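Local coordinates for protein cellulase CEL9M (Clostridium cellulolyticum, PDB 1IA6) that probably cleaves internal beta-1,4-glucosidic linkages in cellulose and related beta-glucans, as an endoglucanase of glycoside hydrolase family 9, at residues A[54-59]-A[202-207]; A[67-72]-A[252-257]. One frame throughout, in Å; residues are numbered along the deposited sequence.

Interaction 1. Residues A[54-59]-A[202-207]; sequences YHDAGD and SFYQAT. With ZN (zinc ion), chain C.
Tyr204 and Asp56 meet through one short hydrogen bond. Tyr204 OH donates to Asp56 OD2 at 2.6 Å. The two side chains approach from opposite directions and bridge two loops whose backbones stay well apart. Asp56 OD2 receives the phenol with its syn lone pair, on the side of its other oxygen. OD2 lies at the edge of the Tyr204 ring, near its plane, and also comes within 3.3 Å of Tyr204 CE2. The carboxylate and the ring are almost perpendicular, with planes 85° apart. The Asp56 side chain extends toward the tyrosine with CG anti to its backbone nitrogen (chi1 -173°).

Pro66 of helix 64-80 touches both Asp56 and Tyr204. Asp56 starts the Asp-Ala-Gly-Asp sequence characteristic of family 9 catalytic modules. This turn is held from within: Ala57 N donates to Asp59 OD1 at 3.1 Å, nearly along the C-O axis of the acceptor. Asp59 OD2 is hydrogen-bonded to His126 NE2, and Gly58 O to Arg365 NH1. Just before the turn, His55 NE2 binds zinc at 2.1 Å, with Cys22, Cys38 and His39 completing the site. The Tyr204 side chain lies about 7 Å from that of Glu410, a predicted active-site residue.

The contact is therefore a single polar link with little apolar burial. The phenol hydrogen is directed at Asp56 OD2, which fixes the hydroxyl orientation and ties the 202-207 loop to the Asp-Ala-Gly-Asp turn.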
loop_
_atom_site.group_PDB
_atom_site.type_symbol
_atom_site.label_atom_id
_atom_site.label_comp_id
_atom_site.label_asym_id
_atom_site.label_seq_id
_atom_site.Cartn_x
_atom_site.Cartn_y
_atom_site.Cartn_z
ATOM N N TYR A 54 0.314 -7.407 -8.892
ATOM C CA TYR A 54 -1.036 -6.860 -8.888
ATOM C C TYR A 54 -1.258 -5.668 -9.803
ATOM O O TYR A 54 -0.358 -4.854 -10.017
ATOM C CB TYR A 54 -1.415 -6.405 -7.475
ATOM C CG TYR A 54 -1.463 -7.484 -6.419
ATOM C CD1 TYR A 54 -0.295 -7.979 -5.841
ATOM C CD2 TYR A 54 -2.685 -7.960 -5.948
ATOM C CE1 TYR A 54 -0.348 -8.917 -4.807
ATOM C CE2 TYR A 54 -2.749 -8.893 -4.924
ATOM C CZ TYR A 54 -1.578 -9.363 -4.354
ATOM O OH TYR A 54 -1.649 -10.257 -3.312
ATOM N N HIS A 55 -2.477 -5.564 -10.328
ATOM C CA HIS A 55 -2.859 -4.419 -11.148
ATOM C C HIS A 55 -2.842 -3.286 -10.125
ATOM O O HIS A 55 -3.239 -3.486 -8.975
ATOM C CB HIS A 55 -4.279 -4.599 -11.681
ATOM C CG HIS A 55 -4.438 -5.785 -12.577
ATOM N ND1 HIS A 55 -5.609 -6.511 -12.648
ATOM C CD2 HIS A 55 -3.581 -6.367 -13.447
ATOM C CE1 HIS A 55 -5.464 -7.490 -13.522
ATOM N NE2 HIS A 55 -4.243 -7.424 -14.022
ATOM N N ASP A 56 -2.413 -2.102 -10.539
ATOM C CA ASP A 56 -2.312 -0.976 -9.618
ATOM C C ASP A 56 -3.590 -0.439 -8.977
ATOM O O ASP A 56 -3.670 -0.318 -7.755
ATOM C CB ASP A 56 -1.590 0.192 -10.295
ATOM C CG ASP A 56 -1.311 1.330 -9.330
ATOM O OD1 ASP A 56 -0.526 1.115 -8.390
ATOM O OD2 ASP A 56 -1.884 2.430 -9.503
ATOM N N ALA A 57 -4.585 -0.098 -9.786
ATOM C CA ALA A 57 -5.806 0.471 -9.232
ATOM C C ALA A 57 -7.034 -0.051 -9.959
ATOM O O ALA A 57 -7.431 -1.199 -9.770
ATOM C CB ALA A 57 -5.738 1.998 -9.324
ATOM N N GLY A 58 -7.635 0.805 -10.778
ATOM C CA GLY A 58 -8.799 0.403 -11.547
ATOM C C GLY A 58 -8.322 0.008 -12.931
ATOM O O GLY A 58 -9.099 -0.450 -13.773
ATOM N N ASP A 59 -7.025 0.207 -13.156
ATOM C CA ASP A 59 -6.379 -0.123 -14.416
ATOM C C ASP A 59 -5.586 -1.420 -14.260
ATOM O O ASP A 59 -5.695 -2.100 -13.240
ATOM C CB ASP A 59 -5.454 1.016 -14.865
ATOM C CG ASP A 59 -4.457 1.421 -13.795
ATOM O OD1 ASP A 59 -4.430 0.780 -12.726
ATOM O OD2 ASP A 59 -3.694 2.385 -14.025
ATOM N N SER A 202 3.708 9.876 -15.845
ATOM C CA SER A 202 3.079 11.027 -15.206
ATOM C C SER A 202 2.098 10.581 -14.126
ATOM O O SER A 202 1.506 11.405 -13.429
ATOM C CB SER A 202 2.346 11.876 -16.249
ATOM O OG SER A 202 1.294 11.142 -16.852
ATOM N N PHE A 203 1.946 9.270 -13.983
ATOM C CA PHE A 203 1.013 8.699 -13.019
ATOM C C PHE A 203 1.568 8.660 -11.607
ATOM O O PHE A 203 0.862 8.962 -10.645
ATOM C CB PHE A 203 0.618 7.298 -13.481
ATOM C CG PHE A 203 0.043 7.276 -14.864
ATOM C CD1 PHE A 203 -1.232 7.777 -15.107
ATOM C CD2 PHE A 203 0.798 6.821 -15.937
ATOM C CE1 PHE A 203 -1.742 7.832 -16.400
ATOM C CE2 PHE A 203 0.295 6.872 -17.234
ATOM C CZ PHE A 203 -0.978 7.379 -17.464
ATOM N N TYR A 204 2.832 8.282 -11.486
ATOM C CA TYR A 204 3.474 8.227 -10.184
ATOM C C TYR A 204 4.797 8.968 -10.229
ATOM O O TYR A 204 5.863 8.367 -10.342
ATOM C CB TYR A 204 3.670 6.771 -9.757
ATOM C CG TYR A 204 2.375 6.127 -9.310
ATOM C CD1 TYR A 204 1.867 6.359 -8.032
ATOM C CD2 TYR A 204 1.628 5.335 -10.184
ATOM C CE1 TYR A 204 0.644 5.824 -7.632
ATOM C CE2 TYR A 204 0.403 4.793 -9.795
ATOM C CZ TYR A 204 -0.082 5.043 -8.519
ATOM O OH TYR A 204 -1.289 4.516 -8.124
ATOM N N GLN A 205 4.710 10.291 -10.158
ATOM C CA GLN A 205 5.890 11.143 -10.184
ATOM C C GLN A 205 6.476 11.261 -8.780
ATOM O O GLN A 205 5.924 11.948 -7.921
ATOM C CB GLN A 205 5.513 12.519 -10.728
ATOM C CG GLN A 205 5.148 12.489 -12.202
ATOM C CD GLN A 205 4.613 13.812 -12.700
ATOM O OE1 GLN A 205 3.447 14.150 -12.480
ATOM N NE2 GLN A 205 5.465 14.577 -13.367
ATOM N N ALA A 206 7.601 10.585 -8.559
ATOM C CA ALA A 206 8.256 10.580 -7.254
ATOM C C ALA A 206 9.117 11.815 -7.031
ATOM O O ALA A 206 9.622 12.416 -7.983
ATOM C CB ALA A 206 9.096 9.325 -7.105
ATOM N N THR A 207 9.301 12.176 -5.765
ATOM C CA THR A 207 10.078 13.358 -5.420
ATOM C C THR A 207 11.184 13.125 -4.397
ATOM O O THR A 207 12.018 14.003 -4.182
ATOM C CB THR A 207 9.166 14.456 -4.849
ATOM O OG1 THR A 207 8.595 14.006 -3.613
ATOM C CG2 THR A 207 8.045 14.781 -5.823
HETATM ZN ZN ZN C . -3.324 -8.918 -15.169
#

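Interaction 2. Residues A[67-72]-A[252-257]; sequences QGYSAA and WTMCWD. With CA (calcium ion), chain B; SO4 (sulfate ion), chain E.
The contact packs helix 64-80 of the family 9 alpha/alpha barrel against the loop that leads into a calcium site. Tyr69 on the helix carries it, and the partners are Met254, Cys255 and Trp256 in the loop. The loop backbone runs over one face of the Tyr69 ring. Trp256 N sits 3.7 Å above the ring plane, over its centre. Cys255 C comes closer to the rim, at 3.4 Å from Tyr69 CE1. With CG anti to the backbone nitrogen (chi1 164°), Tyr69 extends from the helix to lie under these peptide atoms. Met254 reaches the phenol end instead, at the ring edge and in its plane, with Met254 CG 3.6 Å from Tyr69 OH. No hydrogen bond crosses between the segments. The burial is by van der Waals contact, and helix 306-323 covers Met254 further through Ala312, Met315 and Val316.

Trp256 gives Tyr69 its CA and CB but turns its indole away. Its CG stands between the backbone nitrogen and the carbonyl carbon (chi1 59°). The indole NE1 donates to O2 of a sulfate at 3.0 Å, an ion that Arg308 also binds and that probably came from the crystallisation liquor.

The next residue belongs to the calcium site. Asp257 O binds the ion at 2.4 Å, and Ser208, Asp211 and Asp212 are further protein ligands. Two calcium-bound waters also hydrogen-bond to the loop. One donates to Trp256 O at 2.7 Å. The other donates to Asp257 OD1 at 2.8 Å.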
loop_
_atom_site.group_PDB
_atom_site.type_symbol
_atom_site.label_atom_id
_atom_site.label_comp_id
_atom_site.label_asym_id
_atom_site.label_seq_id
_atom_site.Cartn_x
_atom_site.Cartn_y
_atom_site.Cartn_z
ATOM N N GLN A 67 3.507 -0.505 -5.955
ATOM C CA GLN A 67 3.495 -1.956 -5.772
ATOM C C GLN A 67 4.375 -2.292 -4.564
ATOM O O GLN A 67 3.974 -3.055 -3.683
ATOM C CB GLN A 67 4.025 -2.662 -7.026
ATOM C CG GLN A 67 3.892 -4.187 -7.013
ATOM C CD GLN A 67 2.638 -4.708 -7.720
ATOM O OE1 GLN A 67 2.428 -5.920 -7.812
ATOM N NE2 GLN A 67 1.806 -3.799 -8.224
ATOM N N GLY A 68 5.570 -1.707 -4.522
ATOM C CA GLY A 68 6.487 -1.954 -3.418
ATOM C C GLY A 68 6.005 -1.364 -2.103
ATOM O O GLY A 68 6.098 -2.000 -1.052
ATOM N N TYR A 69 5.501 -0.137 -2.160
ATOM C CA TYR A 69 4.975 0.538 -0.973
ATOM C C TYR A 69 3.863 -0.300 -0.346
ATOM O O TYR A 69 3.855 -0.550 0.860
ATOM C CB TYR A 69 4.405 1.908 -1.366
ATOM C CG TYR A 69 3.506 2.531 -0.316
ATOM C CD1 TYR A 69 4.044 3.231 0.760
ATOM C CD2 TYR A 69 2.117 2.404 -0.394
ATOM C CE1 TYR A 69 3.222 3.793 1.737
ATOM C CE2 TYR A 69 1.283 2.962 0.580
ATOM C CZ TYR A 69 1.845 3.653 1.642
ATOM O OH TYR A 69 1.037 4.198 2.614
ATOM N N SER A 70 2.918 -0.730 -1.175
ATOM C CA SER A 70 1.793 -1.523 -0.691
ATOM C C SER A 70 2.248 -2.811 -0.018
ATOM O O SER A 70 1.764 -3.156 1.059
ATOM C CB SER A 70 0.836 -1.828 -1.843
ATOM O OG SER A 70 0.239 -0.625 -2.309
ATOM N N ALA A 71 3.180 -3.517 -0.649
ATOM C CA ALA A 71 3.695 -4.759 -0.082
ATOM C C ALA A 71 4.394 -4.492 1.246
ATOM O O ALA A 71 4.296 -5.288 2.179
ATOM C CB ALA A 71 4.665 -5.423 -1.059
ATOM N N ALA A 72 5.107 -3.373 1.331
ATOM C CA ALA A 72 5.819 -3.025 2.556
ATOM C C ALA A 72 4.880 -2.659 3.696
ATOM O O ALA A 72 5.104 -3.057 4.839
ATOM C CB ALA A 72 6.794 -1.872 2.295
ATOM N N TRP A 252 2.844 16.306 5.779
ATOM C CA TRP A 252 2.071 15.376 4.968
ATOM C C TRP A 252 1.820 14.131 5.814
ATOM O O TRP A 252 1.555 14.226 7.015
ATOM C CB TRP A 252 2.866 15.022 3.703
ATOM C CG TRP A 252 2.023 14.604 2.533
ATOM C CD1 TRP A 252 2.044 13.395 1.893
ATOM C CD2 TRP A 252 1.046 15.401 1.850
ATOM N NE1 TRP A 252 1.142 13.391 0.856
ATOM C CE2 TRP A 252 0.515 14.610 0.808
ATOM C CE3 TRP A 252 0.567 16.710 2.019
ATOM C CZ2 TRP A 252 -0.474 15.082 -0.065
ATOM C CZ3 TRP A 252 -0.414 17.179 1.151
ATOM C CH2 TRP A 252 -0.924 16.367 0.123
ATOM N N THR A 253 1.900 12.963 5.188
ATOM C CA THR A 253 1.705 11.714 5.906
ATOM C C THR A 253 2.339 10.578 5.117
ATOM O O THR A 253 2.931 10.793 4.056
ATOM C CB THR A 253 0.201 11.410 6.133
ATOM O OG1 THR A 253 0.069 10.258 6.977
ATOM C CG2 THR A 253 -0.504 11.142 4.812
ATOM N N MET A 254 2.227 9.370 5.646
ATOM C CA MET A 254 2.776 8.203 4.979
ATOM C C MET A 254 2.008 7.903 3.694
ATOM O O MET A 254 0.783 7.793 3.702
ATOM C CB MET A 254 2.698 6.990 5.908
ATOM C CG MET A 254 3.006 5.663 5.228
ATOM S SD MET A 254 2.937 4.294 6.402
ATOM C CE MET A 254 1.186 3.972 6.447
ATOM N N CYS A 255 2.736 7.781 2.591
ATOM C CA CYS A 255 2.130 7.455 1.305
ATOM C C CYS A 255 3.229 6.954 0.375
ATOM O O CYS A 255 4.410 6.988 0.733
ATOM C CB CYS A 255 1.402 8.667 0.707
ATOM S SG CYS A 255 2.412 10.121 0.388
ATOM N N TRP A 256 2.850 6.495 -0.811
ATOM C CA TRP A 256 3.828 5.941 -1.736
ATOM C C TRP A 256 5.041 6.818 -2.035
ATOM O O TRP A 256 6.120 6.296 -2.304
ATOM C CB TRP A 256 3.157 5.514 -3.054
ATOM C CG TRP A 256 2.439 6.604 -3.786
ATOM C CD1 TRP A 256 1.117 6.928 -3.685
ATOM C CD2 TRP A 256 3.007 7.526 -4.722
ATOM N NE1 TRP A 256 0.827 7.997 -4.501
ATOM C CE2 TRP A 256 1.970 8.384 -5.147
ATOM C CE3 TRP A 256 4.297 7.714 -5.242
ATOM C CZ2 TRP A 256 2.180 9.418 -6.070
ATOM C CZ3 TRP A 256 4.507 8.740 -6.158
ATOM C CH2 TRP A 256 3.451 9.579 -6.561
ATOM N N ASP A 257 4.884 8.138 -1.970
ATOM C CA ASP A 257 5.997 9.040 -2.272
ATOM C C ASP A 257 6.732 9.589 -1.055
ATOM O O ASP A 257 7.907 9.937 -1.145
ATOM C CB ASP A 257 5.495 10.221 -3.117
ATOM C CG ASP A 257 6.623 11.116 -3.609
ATOM O OD1 ASP A 257 7.624 10.580 -4.126
ATOM O OD2 ASP A 257 6.505 12.356 -3.494
HETATM CA CA CA B . 10.039 8.759 -1.303
HETATM S S SO4 E . -2.406 9.444 -6.129
HETATM O O1 SO4 E . -3.136 8.962 -7.322
HETATM O O2 SO4 E . -2.009 8.289 -5.303
HETATM O O3 SO4 E . -3.286 10.343 -5.353
HETATM O O4 SO4 E . -1.204 10.191 -6.564
HETATM O O HOH W 1 8.362 7.037 -0.942
HETATM O O HOH W 2 9.248 8.367 -3.526
#

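How the interactions relate
Interactions 1 and 2 have centres 11 Å apart, and they touch directly. Their segments alternate along the chain in the order 54-59, 67-72, 202-207, 252-257. In each, an early part of the family 9 module meets a later loop. Strand 62-63 and the start of helix 64-80 connect the two early segments, and Gln67 OE1 accepts from Tyr54 N. The two late loops are joined as well. The rings of Tyr204 and Trp256 meet edge to face, and Thr207 OG1 is probably hydrogen-bonded to Asp257 OD2 at 2.7 Å. Together the contacts join the loop that holds the zinc ligand His55 to the loops at the calcium site, close to the predicted active-site residue Glu410.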